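Side-chain contacts in alpha-hemoglobin stabilizing protein (Homo sapiens, PDB 1Z8U), which acts as a chaperone that binds free alpha-hemoglobin and keeps it from aggregating and precipitating during normal erythroid cell development: residues L15-V20 against N50-Q55; D9-G14 against L67-Q72; Q25-A30 against R86-S91. The protein carries 1 engineered substitution. One frame throughout, in Å; residues are numbered along the deposited sequence.

How the contacts relate
The three contacts are spread along an elongated three-helix bundle of helices 5-23, 34-52 and 60-86. Contacts 1 and 2, centres about 7 Å apart, share helix 5-23: contact 2 ties it to helix 60-86, contact 1 to helix 34-52. Tyr-52 OH packs 3.0 Å from Gly-14 N where they touch. Both segments of contact 1 fall between those of contact 2 in sequence, and those of contact 3 alternate with both pairs. Contact 3 lies toward one end of the bundle, its centre about 19 Å from the centre of the chain and across it from contact 2. Contact 2 is internal packing, whereas contacts 1 and 3 border the surface that meets another protein, presumably alpha-hemoglobin.

Contact 1: residues L15-V20 against N50-Q55; sequences LKEFSV and NYYRQQ
Glu-17 OE2 meets Tyr-52 at the edge of the phenol ring, near its plane, and the carboxylate is turned only 20° from that plane. One face of the Tyr-52 ring is covered by Tyr-51 CD1, 3.6 Å above its centre, while Gln-55 CB sits in plane at another edge. This is a polar bridge in a three-helix bundle, joining helix 5-23 to the C-terminal part of helix 34-52. The two side chains approach from opposite directions, and Tyr-52 OH donates to Glu-17 OE2 over 2.5 Å, a very short bond whose exact length is uncertain. Glu-17 CG is anti to the carbonyl carbon (chi1 -60°) and the chain beyond is extended, which carries the carboxylate across to the hydroxyl. With an alanine in place of Glu-17, the Tyr-52 hydroxyl would probably lose this acceptor. Tyr-52 also packs on Leu-10 and Ala-13 of helix 5-23. Apolar side chains of another protein chain lie against Glu-17, Tyr-51 and Tyr-52, so the pair borders the interface with that chain, presumably alpha-hemoglobin. Within helix 5-23, Ser-19 OG donates to Leu-15 O over 3.1 Å, the donor almost in line with the carbonyl (C=O...OG 169°).

Contact 2: residues D9-G14 against L67-Q72; sequences DLISAG and LQELRQ
Ile-11 and Leu-70 mark the closest approach of the two helical backbones, which run in the same general direction with the CA atoms of this pair 5.5 Å apart. That is a short separation for neighbouring helices, and the side chains interlock by packing alone. Ile-11 is the main contributor: buried, it points its CB toward helix 60-86 and divides its two branches between successive residues. The CG2 methyl, anti to the backbone N, presses on the main chain of Leu-70, 3.7 Å from Leu-70 CA, and lies 4.0 Å from Leu-70 CB. The longer branch, with CG1 anti to the carbonyl carbon (chi1 -60°) and CD1 extended beyond it, reaches Glu-69 instead. There Ile-11 CD1 rests 4.1 Å from Glu-69 CB and is flanked by OE1 of the same residue, the two side chains crossing at about a right angle. The extended Glu-69 chain thus lends its aliphatic part to the border of an apolar contact while its carboxylate stays beside it. Leu-70 returns the packing with its CD1 methyl, which lies 4.0 Å from Ile-11 O and equally close to Ile-11 CG2. One turn on, Gly-14 faces the same leucine; a CB there would stand 3.7 Å from Leu-70 CD1, about van der Waals distance, so Gly-14 leaves this side of the helix slim where Leu-70 packs. In the three-helix bundle this contact joins helix 5-23 to helix 60-86. Helix 34-52 completes the packing through Tyr-52, which touches Leu-70, while Leu-3, ahead of helix 5-23, lies against Glu-69.

Contact 3: residues Q25-A30 against R86-S91; sequences QVFNDA and RDFLKS. Engineered in segment 25-30: Ala-30 (natural residue Pro).
Phe-27 and Phe-88 carry this surface contact as a T-shaped (edge-to-face) pair in which the edge of Phe-27 is directed at the face of Phe-88. The centroids are 5.3 Å apart and the planes inclined at 59°, short of perpendicular. Phe-27 CD2 leads, 3.9 Å from Phe-88 CG. A CH-pi contact reinforces the stack. Phe-27 CB stands over the middle of the Phe-88 ring, 3.5 Å from its centroid and 11° off the normal, so a methylene rather than a ring covers the centre of that face. Phe-88 CG is anti to the backbone N, which swings the ring out from the chain and brings its face against Phe-27 CB. Polar groups come in around the far end of the same ring. Phe-27 O lies 3.3 Å from Phe-88 CE2, and the backbone of Asn-28 follows, its N 3.7 Å from Phe-88 CZ. Asn-28 OD1 stands beyond that end, 3.8 Å from Phe-88 CZ and close to the level of the ring, not over it, with the amide plane turned 75° from the ring. The residues meet here by packing, without hydrogen bonds between the two segments. Gln-25, at the start of the loop, bonds through NE2 to Leu-21 O and to an acidic side chain of another protein chain. The contact brings the loop between helices 5-23 and 34-52 against the tail leaving helix 60-86, whose Tyr-85 makes a second edge-to-face pair with Phe-27 and also touches the engineered Ala-30.

Contact 1: residues L15-V20 against N50-Q55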
loop_
_atom_site.group_PDB
_atom_site.type_symbol
_atom_site.label_atom_id
_atom_site.label_comp_id
_atom_site.label_asym_id
_atom_site.label_seq_id
_atom_site.Cartn_x
_atom_site.Cartn_y
_atom_site.Cartn_z
ATOM N N LEU A 15 -14.624 6.879 -3.824
ATOM C CA LEU A 15 -14.817 7.334 -2.454
ATOM C C LEU A 15 -15.354 6.203 -1.583
ATOM O O LEU A 15 -15.187 6.208 -0.362
ATOM C CB LEU A 15 -15.772 8.529 -2.437
ATOM C CG LEU A 15 -15.236 9.763 -3.166
ATOM C CD1 LEU A 15 -16.335 10.799 -3.316
ATOM C CD2 LEU A 15 -14.057 10.337 -2.393
ATOM N N LYS A 16 -16.008 5.237 -2.213
ATOM C CA LYS A 16 -16.530 4.108 -1.469
ATOM C C LYS A 16 -15.336 3.191 -1.262
ATOM O O LYS A 16 -15.060 2.736 -0.145
ATOM C CB LYS A 16 -17.623 3.387 -2.266
ATOM C CG LYS A 16 -18.430 2.401 -1.426
ATOM C CD LYS A 16 -19.563 1.759 -2.211
ATOM C CE LYS A 16 -20.430 0.896 -1.300
ATOM N NZ LYS A 16 -19.642 -0.168 -0.610
ATOM N N GLU A 17 -14.623 2.944 -2.356
ATOM C CA GLU A 17 -13.433 2.104 -2.337
ATOM C C GLU A 17 -12.421 2.686 -1.349
ATOM O O GLU A 17 -11.739 1.953 -0.640
ATOM C CB GLU A 17 -12.829 2.034 -3.748
ATOM C CG GLU A 17 -13.787 1.438 -4.796
ATOM C CD GLU A 17 -13.351 1.676 -6.241
ATOM O OE1 GLU A 17 -14.054 1.205 -7.164
ATOM O OE2 GLU A 17 -12.313 2.336 -6.454
ATOM N N PHE A 18 -12.344 4.011 -1.296
ATOM C CA PHE A 18 -11.419 4.686 -0.398
ATOM C C PHE A 18 -11.808 4.496 1.066
ATOM O O PHE A 18 -10.949 4.480 1.956
ATOM C CB PHE A 18 -11.365 6.180 -0.719
ATOM C CG PHE A 18 -10.264 6.908 -0.005
ATOM C CD1 PHE A 18 -8.930 6.648 -0.315
ATOM C CD2 PHE A 18 -10.554 7.832 0.985
ATOM C CE1 PHE A 18 -7.906 7.297 0.352
ATOM C CE2 PHE A 18 -9.539 8.491 1.663
ATOM C CZ PHE A 18 -8.211 8.223 1.346
ATOM N N SER A 19 -13.105 4.352 1.320
ATOM C CA SER A 19 -13.583 4.173 2.684
ATOM C C SER A 19 -13.325 2.773 3.201
ATOM O O SER A 19 -12.950 2.598 4.357
ATOM C CB SER A 19 -15.071 4.497 2.775
ATOM O OG SER A 19 -15.272 5.893 2.688
ATOM N N VAL A 20 -13.533 1.768 2.359
ATOM C CA VAL A 20 -13.272 0.409 2.806
ATOM C C VAL A 20 -11.772 0.322 3.094
ATOM O O VAL A 20 -11.348 -0.378 4.017
ATOM C CB VAL A 20 -13.685 -0.648 1.753
ATOM C CG1 VAL A 20 -13.119 -0.312 0.399
ATOM C CG2 VAL A 20 -13.194 -2.002 2.189
ATOM N N ASN A 50 -4.348 9.207 -9.784
ATOM C CA ASN A 50 -3.635 8.713 -10.953
ATOM C C ASN A 50 -4.348 7.521 -11.569
ATOM O O ASN A 50 -4.144 7.206 -12.739
ATOM C CB ASN A 50 -2.204 8.327 -10.582
ATOM C CG ASN A 50 -1.432 9.478 -9.934
ATOM O OD1 ASN A 50 -0.221 9.379 -9.708
ATOM N ND2 ASN A 50 -2.131 10.571 -9.626
ATOM N N TYR A 51 -5.192 6.859 -10.782
ATOM C CA TYR A 51 -5.935 5.707 -11.282
ATOM C C TYR A 51 -7.111 6.169 -12.123
ATOM O O TYR A 51 -7.190 5.868 -13.313
ATOM C CB TYR A 51 -6.464 4.838 -10.132
ATOM C CG TYR A 51 -7.428 3.752 -10.589
ATOM C CD1 TYR A 51 -8.768 3.772 -10.200
ATOM C CD2 TYR A 51 -7.000 2.712 -11.425
ATOM C CE1 TYR A 51 -9.665 2.774 -10.628
ATOM C CE2 TYR A 51 -7.879 1.716 -11.858
ATOM C CZ TYR A 51 -9.209 1.748 -11.455
ATOM O OH TYR A 51 -10.074 0.746 -11.851
ATOM N N TYR A 52 -8.028 6.891 -11.485
ATOM C CA TYR A 52 -9.213 7.398 -12.151
ATOM C C TYR A 52 -8.887 8.430 -13.203
ATOM O O TYR A 52 -9.774 8.887 -13.903
ATOM C CB TYR A 52 -10.177 8.000 -11.135
ATOM C CG TYR A 52 -10.905 6.961 -10.331
ATOM C CD1 TYR A 52 -11.742 6.037 -10.956
ATOM C CD2 TYR A 52 -10.752 6.889 -8.951
ATOM C CE1 TYR A 52 -12.409 5.067 -10.228
ATOM C CE2 TYR A 52 -11.414 5.922 -8.208
ATOM C CZ TYR A 52 -12.243 5.018 -8.851
ATOM O OH TYR A 52 -12.931 4.086 -8.116
ATOM N N ARG A 53 -7.616 8.802 -13.313
ATOM C CA ARG A 53 -7.206 9.775 -14.315
ATOM C C ARG A 53 -7.360 9.135 -15.692
ATOM O O ARG A 53 -7.411 9.824 -16.718
ATOM C CB ARG A 53 -5.758 10.189 -14.093
ATOM C CG ARG A 53 -5.292 11.270 -15.029
ATOM C CD ARG A 53 -4.610 12.368 -14.248
ATOM N NE ARG A 53 -3.471 11.862 -13.491
ATOM C CZ ARG A 53 -2.798 12.576 -12.595
ATOM N NH1 ARG A 53 -3.159 13.830 -12.345
ATOM N NH2 ARG A 53 -1.767 12.041 -11.954
ATOM N N GLN A 54 -7.439 7.807 -15.691
ATOM C CA GLN A 54 -7.604 7.020 -16.907
ATOM C C GLN A 54 -9.059 6.584 -17.021
ATOM O O GLN A 54 -9.469 6.035 -18.037
ATOM C CB GLN A 54 -6.716 5.769 -16.866
ATOM C CG GLN A 54 -5.273 6.023 -16.452
ATOM C CD GLN A 54 -4.633 7.157 -17.232
ATOM O OE1 GLN A 54 -4.704 7.198 -18.460
ATOM N NE2 GLN A 54 -3.998 8.083 -16.518
ATOM N N GLN A 55 -9.831 6.833 -15.969
ATOM C CA GLN A 55 -11.239 6.455 -15.939
ATOM C C GLN A 55 -12.170 7.621 -16.248
ATOM O O GLN A 55 -13.269 7.420 -16.761
ATOM C CB GLN A 55 -11.585 5.864 -14.574
ATOM C CG GLN A 55 -10.704 4.692 -14.197
ATOM C CD GLN A 55 -10.803 3.547 -15.189
ATOM O OE1 GLN A 55 -9.905 2.711 -15.277
ATOM N NE2 GLN A 55 -11.902 3.496 -15.933
#

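Contact 2: residues D9-G14 against L67-Q72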
loop_
_atom_site.group_PDB
_atom_site.type_symbol
_atom_site.label_atom_id
_atom_site.label_comp_id
_atom_site.label_asym_id
_atom_site.label_seq_id
_atom_site.Cartn_x
_atom_site.Cartn_y
_atom_site.Cartn_z
ATOM N N ASP A 9 -20.488 9.251 -11.139
ATOM C CA ASP A 9 -20.529 8.008 -10.377
ATOM C C ASP A 9 -19.118 7.462 -10.140
ATOM O O ASP A 9 -18.831 6.880 -9.093
ATOM C CB ASP A 9 -21.384 6.982 -11.122
ATOM C CG ASP A 9 -22.798 7.483 -11.383
ATOM O OD1 ASP A 9 -23.523 7.766 -10.405
ATOM O OD2 ASP A 9 -23.182 7.597 -12.568
ATOM N N LEU A 10 -18.245 7.658 -11.123
ATOM C CA LEU A 10 -16.860 7.214 -11.035
ATOM C C LEU A 10 -16.262 7.781 -9.744
ATOM O O LEU A 10 -15.662 7.062 -8.950
ATOM C CB LEU A 10 -16.083 7.740 -12.245
ATOM C CG LEU A 10 -14.778 7.058 -12.655
ATOM C CD1 LEU A 10 -15.088 5.688 -13.249
ATOM C CD2 LEU A 10 -14.047 7.925 -13.673
ATOM N N ILE A 11 -16.441 9.082 -9.546
ATOM C CA ILE A 11 -15.943 9.768 -8.362
ATOM C C ILE A 11 -16.584 9.195 -7.095
ATOM O O ILE A 11 -15.978 9.183 -6.021
ATOM C CB ILE A 11 -16.249 11.282 -8.448
ATOM C CG1 ILE A 11 -15.563 11.872 -9.683
ATOM C CG2 ILE A 11 -15.781 11.994 -7.184
ATOM C CD1 ILE A 11 -15.817 13.358 -9.885
ATOM N N SER A 12 -17.812 8.712 -7.229
ATOM C CA SER A 12 -18.522 8.142 -6.094
ATOM C C SER A 12 -17.935 6.776 -5.735
ATOM O O SER A 12 -17.837 6.425 -4.557
ATOM C CB SER A 12 -20.012 8.008 -6.424
ATOM O OG SER A 12 -20.789 7.855 -5.243
ATOM N N ALA A 13 -17.544 6.021 -6.761
ATOM C CA ALA A 13 -16.953 4.693 -6.595
ATOM C C ALA A 13 -15.630 4.754 -5.840
ATOM O O ALA A 13 -15.415 4.006 -4.885
ATOM C CB ALA A 13 -16.732 4.048 -7.959
ATOM N N GLY A 14 -14.748 5.647 -6.280
ATOM C CA GLY A 14 -13.456 5.794 -5.640
ATOM C C GLY A 14 -13.538 6.206 -4.184
ATOM O O GLY A 14 -12.638 5.925 -3.394
ATOM N N LEU A 67 -11.485 15.083 -11.659
ATOM C CA LEU A 67 -10.387 14.747 -10.761
ATOM C C LEU A 67 -10.362 15.672 -9.554
ATOM O O LEU A 67 -10.297 15.225 -8.411
ATOM C CB LEU A 67 -9.053 14.849 -11.502
ATOM C CG LEU A 67 -8.881 13.938 -12.719
ATOM C CD1 LEU A 67 -7.504 14.151 -13.315
ATOM C CD2 LEU A 67 -9.067 12.485 -12.308
ATOM N N GLN A 68 -10.413 16.969 -9.827
ATOM C CA GLN A 68 -10.383 17.986 -8.786
ATOM C C GLN A 68 -11.477 17.796 -7.738
ATOM O O GLN A 68 -11.267 18.102 -6.566
ATOM C CB GLN A 68 -10.502 19.367 -9.427
ATOM C CG GLN A 68 -10.134 20.521 -8.526
ATOM C CD GLN A 68 -9.720 21.740 -9.328
ATOM O OE1 GLN A 68 -10.482 22.235 -10.161
ATOM N NE2 GLN A 68 -8.501 22.225 -9.090
ATOM N N GLU A 69 -12.639 17.296 -8.152
ATOM C CA GLU A 69 -13.729 17.082 -7.207
ATOM C C GLU A 69 -13.406 15.844 -6.382
ATOM O O GLU A 69 -13.637 15.810 -5.173
ATOM C CB GLU A 69 -15.065 16.880 -7.934
ATOM C CG GLU A 69 -16.283 17.030 -7.017
ATOM C CD GLU A 69 -17.531 16.338 -7.547
ATOM O OE1 GLU A 69 -17.877 16.549 -8.729
ATOM O OE2 GLU A 69 -18.171 15.584 -6.777
ATOM N N LEU A 70 -12.869 14.824 -7.047
ATOM C CA LEU A 70 -12.498 13.586 -6.375
ATOM C C LEU A 70 -11.549 13.904 -5.223
ATOM O O LEU A 70 -11.867 13.648 -4.058
ATOM C CB LEU A 70 -11.821 12.625 -7.361
ATOM C CG LEU A 70 -11.158 11.369 -6.777
ATOM C CD1 LEU A 70 -12.197 10.471 -6.105
ATOM C CD2 LEU A 70 -10.438 10.631 -7.891
ATOM N N ARG A 71 -10.388 14.468 -5.553
ATOM C CA ARG A 71 -9.408 14.820 -4.536
ATOM C C ARG A 71 -10.046 15.624 -3.402
ATOM O O ARG A 71 -9.705 15.418 -2.235
ATOM C CB ARG A 71 -8.246 15.601 -5.156
ATOM C CG ARG A 71 -7.316 16.215 -4.124
ATOM C CD ARG A 71 -5.997 16.648 -4.734
ATOM N NE ARG A 71 -5.011 15.573 -4.694
ATOM C CZ ARG A 71 -3.815 15.625 -5.274
ATOM N NH1 ARG A 71 -3.449 16.707 -5.951
ATOM N NH2 ARG A 71 -2.984 14.592 -5.176
ATOM N N GLN A 72 -10.967 16.529 -3.740
ATOM C CA GLN A 72 -11.655 17.336 -2.729
ATOM C C GLN A 72 -12.393 16.409 -1.766
ATOM O O GLN A 72 -12.399 16.630 -0.554
ATOM C CB GLN A 72 -12.688 18.277 -3.363
ATOM C CG GLN A 72 -12.799 19.671 -2.768
ATOM C CD GLN A 72 -13.660 19.683 -1.504
ATOM O OE1 GLN A 72 -13.226 20.160 -0.452
ATOM N NE2 GLN A 72 -14.877 19.153 -1.601
#

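Contact 3: residues Q25-A30 against R86-S91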
loop_
_atom_site.group_PDB
_atom_site.type_symbol
_atom_site.label_atom_id
_atom_site.label_comp_id
_atom_site.label_asym_id
_atom_site.label_seq_id
_atom_site.Cartn_x
_atom_site.Cartn_y
_atom_site.Cartn_z
ATOM N N GLN A 25 -8.409 -0.176 8.259
ATOM C CA GLN A 25 -7.151 0.097 8.951
ATOM C C GLN A 25 -7.195 -0.190 10.457
ATOM O O GLN A 25 -8.078 0.289 11.166
ATOM C CB GLN A 25 -6.735 1.550 8.715
ATOM C CG GLN A 25 -6.529 1.903 7.249
ATOM C CD GLN A 25 -5.374 1.141 6.608
ATOM O OE1 GLN A 25 -4.267 1.093 7.155
ATOM N NE2 GLN A 25 -5.623 0.557 5.438
ATOM N N VAL A 26 -6.229 -0.968 10.938
ATOM C CA VAL A 26 -6.137 -1.326 12.354
ATOM C C VAL A 26 -5.012 -0.550 13.034
ATOM O O VAL A 26 -3.851 -0.945 12.992
ATOM C CB VAL A 26 -5.881 -2.838 12.524
ATOM C CG1 VAL A 26 -7.156 -3.612 12.247
ATOM C CG2 VAL A 26 -4.787 -3.294 11.558
ATOM N N PHE A 27 -5.369 0.550 13.679
ATOM C CA PHE A 27 -4.387 1.398 14.339
ATOM C C PHE A 27 -3.364 0.698 15.220
ATOM O O PHE A 27 -2.202 1.088 15.228
ATOM C CB PHE A 27 -5.089 2.502 15.135
ATOM C CG PHE A 27 -5.743 3.554 14.277
ATOM C CD1 PHE A 27 -5.648 3.504 12.887
ATOM C CD2 PHE A 27 -6.447 4.600 14.859
ATOM C CE1 PHE A 27 -6.245 4.483 12.093
ATOM C CE2 PHE A 27 -7.047 5.582 14.072
ATOM C CZ PHE A 27 -6.944 5.523 12.687
ATOM N N ASN A 28 -3.764 -0.327 15.963
ATOM C CA ASN A 28 -2.795 -1.007 16.823
ATOM C C ASN A 28 -1.659 -1.599 16.009
ATOM O O ASN A 28 -0.684 -2.110 16.562
ATOM C CB ASN A 28 -3.461 -2.107 17.652
ATOM C CG ASN A 28 -3.860 -1.631 19.036
ATOM O OD1 ASN A 28 -3.043 -1.074 19.767
ATOM N ND2 ASN A 28 -5.118 -1.854 19.403
ATOM N N ASP A 29 -1.786 -1.512 14.688
ATOM C CA ASP A 29 -0.775 -2.040 13.784
ATOM C C ASP A 29 -0.254 -0.964 12.823
ATOM O O ASP A 29 -0.247 -1.164 11.603
ATOM C CB ASP A 29 -1.357 -3.217 12.987
ATOM C CG ASP A 29 -1.986 -4.276 13.882
ATOM O OD1 ASP A 29 -1.310 -4.753 14.817
ATOM O OD2 ASP A 29 -3.157 -4.635 13.647
ATOM N N ALA A 30 0.184 0.169 13.373
ATOM C CA ALA A 30 0.704 1.264 12.555
ATOM C C ALA A 30 2.168 1.600 12.842
ATOM O O ALA A 30 2.969 1.722 11.915
ATOM C CB ALA A 30 -0.154 2.507 12.744
ATOM N N ARG A 86 -4.772 10.632 14.768
ATOM C CA ARG A 86 -4.024 11.655 15.474
ATOM C C ARG A 86 -4.293 11.457 16.959
ATOM O O ARG A 86 -3.400 11.611 17.793
ATOM C CB ARG A 86 -4.506 13.034 15.046
ATOM C CG ARG A 86 -3.515 14.146 15.295
ATOM C CD ARG A 86 -3.005 14.674 13.973
ATOM N NE ARG A 86 -4.099 15.133 13.123
ATOM C CZ ARG A 86 -3.945 15.533 11.867
ATOM N NH1 ARG A 86 -2.741 15.528 11.312
ATOM N NH2 ARG A 86 -4.995 15.936 11.168
ATOM N N ASP A 87 -5.537 11.107 17.275
ATOM C CA ASP A 87 -5.955 10.883 18.653
ATOM C C ASP A 87 -5.688 9.439 19.073
ATOM O O ASP A 87 -6.437 8.855 19.854
ATOM C CB ASP A 87 -7.444 11.213 18.814
ATOM C CG ASP A 87 -7.898 11.186 20.269
ATOM O OD1 ASP A 87 -7.289 11.900 21.098
ATOM O OD2 ASP A 87 -8.865 10.456 20.584
ATOM N N PHE A 88 -4.610 8.870 18.549
ATOM C CA PHE A 88 -4.226 7.509 18.884
ATOM C C PHE A 88 -2.846 7.593 19.520
ATOM O O PHE A 88 -2.315 6.607 20.023
ATOM C CB PHE A 88 -4.178 6.639 17.626
ATOM C CG PHE A 88 -4.067 5.169 17.908
ATOM C CD1 PHE A 88 -5.087 4.498 18.575
ATOM C CD2 PHE A 88 -2.941 4.455 17.517
ATOM C CE1 PHE A 88 -4.985 3.135 18.850
ATOM C CE2 PHE A 88 -2.830 3.093 17.788
ATOM C CZ PHE A 88 -3.853 2.432 18.456
ATOM N N LEU A 89 -2.275 8.795 19.483
ATOM C CA LEU A 89 -0.964 9.075 20.062
ATOM C C LEU A 89 -1.135 9.294 21.562
ATOM O O LEU A 89 -0.612 8.536 22.380
ATOM C CB LEU A 89 -0.376 10.340 19.430
ATOM C CG LEU A 89 0.831 10.995 20.111
ATOM C CD1 LEU A 89 2.084 10.159 19.873
ATOM C CD2 LEU A 89 1.022 12.404 19.559
ATOM N N LYS A 90 -1.870 10.350 21.902
ATOM C CA LYS A 90 -2.155 10.715 23.286
ATOM C C LYS A 90 -2.743 9.543 24.061
ATOM O O LYS A 90 -2.293 9.225 25.163
ATOM C CB LYS A 90 -3.139 11.890 23.312
ATOM C CG LYS A 90 -3.863 12.098 24.641
ATOM C CD LYS A 90 -4.955 13.159 24.513
ATOM C CE LYS A 90 -5.760 13.296 25.795
ATOM N NZ LYS A 90 -6.799 14.357 25.681
ATOM N N SER A 91 -3.755 8.912 23.478
ATOM C CA SER A 91 -4.428 7.776 24.094
ATOM C C SER A 91 -3.506 6.558 24.168
ATOM O O SER A 91 -2.307 6.705 23.843
ATOM C CB SER A 91 -5.692 7.435 23.297
ATOM O OG SER A 91 -6.462 6.442 23.951
#